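Local atomic coordinates of BPH (Thiobacillus denitrificans, PDB entry 5OVS), a protein that is a bacterial proteasome homologue that assembles into a tetradecameric double ring and probably hydrolyses peptide bonds in proteins taken into its inner cavity. Residues K[52-55]-K[56-59]. Sequence-based numbering, arbitrary orientation.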
ATOM      1  N   ALA K  52       1.429   8.870 -31.362  1.00 36.16           N
ATOM      2  CA  ALA K  52       1.550   9.496 -32.682  1.00 36.20           C
ATOM      3  C   ALA K  52       2.813  10.333 -32.845  1.00 35.95           C
ATOM      4  O   ALA K  52       3.117  10.783 -33.941  1.00 36.91           O
ATOM      5  CB  ALA K  52       0.335  10.369 -32.954  1.00 36.63           C
ATOM      6  N   THR K  53       3.523  10.574 -31.752  1.00 35.77           N
ATOM      7  CA  THR K  53       4.750  11.332 -31.800  1.00 35.80           C
ATOM      8  C   THR K  53       5.850  10.499 -32.468  1.00 35.57           C
ATOM      9  O   THR K  53       6.791  11.049 -33.061  1.00 34.40           O
ATOM     10  CB  THR K  53       5.160  11.763 -30.379  1.00 36.29           C
ATOM     11  OG1 THR K  53       4.070  12.456 -29.769  1.00 36.99           O
ATOM     12  CG2 THR K  53       6.373  12.679 -30.396  1.00 36.80           C
ATOM     13  N   PHE K  54       5.716   9.173 -32.398  1.00 34.85           N
ATOM     14  CA  PHE K  54       6.795   8.286 -32.829  1.00 34.98           C
ATOM     15  C   PHE K  54       7.124   8.424 -34.305  1.00 35.63           C
ATOM     16  O   PHE K  54       8.287   8.339 -34.690  1.00 34.51           O
ATOM     17  CB  PHE K  54       6.498   6.830 -32.460  1.00 34.62           C
ATOM     18  CG  PHE K  54       6.726   6.526 -31.006  1.00 35.31           C
ATOM     19  CD1 PHE K  54       7.969   6.748 -30.431  1.00 35.59           C
ATOM     20  CD2 PHE K  54       5.702   6.023 -30.210  1.00 35.38           C
ATOM     21  CE1 PHE K  54       8.187   6.484 -29.093  1.00 36.45           C
ATOM     22  CE2 PHE K  54       5.916   5.755 -28.871  1.00 35.33           C
ATOM     23  CZ  PHE K  54       7.156   5.984 -28.310  1.00 36.10           C
ATOM     24  N   LYS K  55       6.100   8.661 -35.124  1.00 37.85           N
ATOM     25  CA  LYS K  55       6.307   8.849 -36.559  1.00 39.19           C
ATOM     26  C   LYS K  55       7.150  10.104 -36.842  1.00 38.73           C
ATOM     27  O   LYS K  55       7.943  10.130 -37.790  1.00 39.37           O
ATOM     28  CB  LYS K  55       4.969   8.863 -37.321  1.00 39.50           C
ATOM     29  CG  LYS K  55       4.000   9.968 -36.934  1.00 40.95           C
ATOM     30  CD  LYS K  55       3.073  10.294 -38.087  1.00 42.43           C
ATOM     31  CE  LYS K  55       1.933  11.197 -37.673  1.00 43.90           C
ATOM     32  NZ  LYS K  55       0.846  10.416 -37.026  1.00 45.83           N
ATOM     33  N   LEU K  56       6.997  11.114 -35.993  1.00 38.80           N
ATOM     34  CA  LEU K  56       7.769  12.353 -36.100  1.00 38.85           C
ATOM     35  C   LEU K  56       9.176  12.107 -35.597  1.00 37.86           C
ATOM     36  O   LEU K  56      10.165  12.501 -36.237  1.00 35.13           O
ATOM     37  CB  LEU K  56       7.114  13.460 -35.290  1.00 40.22           C
ATOM     38  CG  LEU K  56       5.642  13.677 -35.644  1.00 41.90           C
ATOM     39  CD1 LEU K  56       4.919  14.435 -34.545  1.00 42.90           C
ATOM     40  CD2 LEU K  56       5.515  14.382 -36.984  1.00 42.67           C
ATOM     41  N   ILE K  57       9.270  11.425 -34.458  1.00 37.46           N
ATOM     42  CA  ILE K  57      10.580  11.053 -33.929  1.00 38.55           C
ATOM     43  C   ILE K  57      11.361  10.268 -34.987  1.00 38.73           C
ATOM     44  O   ILE K  57      12.499  10.626 -35.304  1.00 38.87           O
ATOM     45  CB  ILE K  57      10.490  10.255 -32.609  1.00 38.34           C
ATOM     46  CG1 ILE K  57       9.996  11.153 -31.473  1.00 38.18           C
ATOM     47  CG2 ILE K  57      11.853   9.698 -32.214  1.00 38.76           C
ATOM     48  CD1 ILE K  57       9.603  10.412 -30.211  1.00 37.62           C
ATOM     49  N   LEU K  58      10.736   9.239 -35.562  1.00 38.40           N
ATOM     50  CA  LEU K  58      11.454   8.309 -36.452  1.00 38.01           C
ATOM     51  C   LEU K  58      11.944   8.939 -37.747  1.00 37.31           C
ATOM     52  O   LEU K  58      13.070   8.689 -38.148  1.00 37.26           O
ATOM     53  CB  LEU K  58      10.617   7.064 -36.747  1.00 37.99           C
ATOM     54  CG  LEU K  58      10.290   6.095 -35.594  1.00 37.56           C
ATOM     55  CD1 LEU K  58      10.304   4.665 -36.117  1.00 38.03           C
ATOM     56  CD2 LEU K  58      11.237   6.195 -34.410  1.00 38.04           C
ATOM     57  N   ALA K  59      11.105   9.757 -38.379  1.00 37.07           N
ATOM     58  CA  ALA K  59      11.478  10.515 -39.581  1.00 37.14           C
ATOM     59  C   ALA K  59      12.648  11.458 -39.319  1.00 37.55           C
ATOM     60  O   ALA K  59      13.610  11.483 -40.072  1.00 38.49           O
ATOM     61  CB  ALA K  59      10.282  11.292 -40.103  1.00 37.07           C
TER
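Thr53 O accepts the N-H of Ile57 at 2.9 Å in a nearly straight bond (168°), opening an i to i+4 ladder in which Leu58 N reaches Phe54 O at 2.8 Å and Ala59 N reaches Lys55 O at 3.2 Å. Leu56 N makes a second, weak hydrogen bond to Thr53 O, with an N-H...O angle of only 126°. The side chains meet mainly through Ile57: its CD1 sits 4.0 Å from Thr53 CG2 and equally near Phe54 CD1, approaching the ring obliquely. Phe54 and Ile57 lie side by side, pointing the same way, whereas Thr53 and Ile57 cross at a slant. With Ile57 CG1 anti to its own carbonyl carbon (chi1 -69°), the branch turns back toward these earlier residues. Leu56 folds over the start of the turn, CB 3.3 Å from Thr53 O and CD1 4.1 Å from Ala52 O. Thr53 OG1 hydrogen-bonds His125 O and Thr127 OG1 of a second subunit, where Leu56 packs on Val74 and Ile57 on Phe78. Cutting Leu56 back to an alanine would probably leave that valine without its leucine partner, though CB would still lie on Thr53 O. Within the chain, Phe54 and Leu58 pack on Ile48 of strand 44-48, and Leu58 also meets Leu84 of helix 74-91. The carbonyls of Thr53, Phe54 and Lys55 are thus each taken up one turn on, while apolar contacts and the Thr53 hydroxyl join this turn to the second subunit.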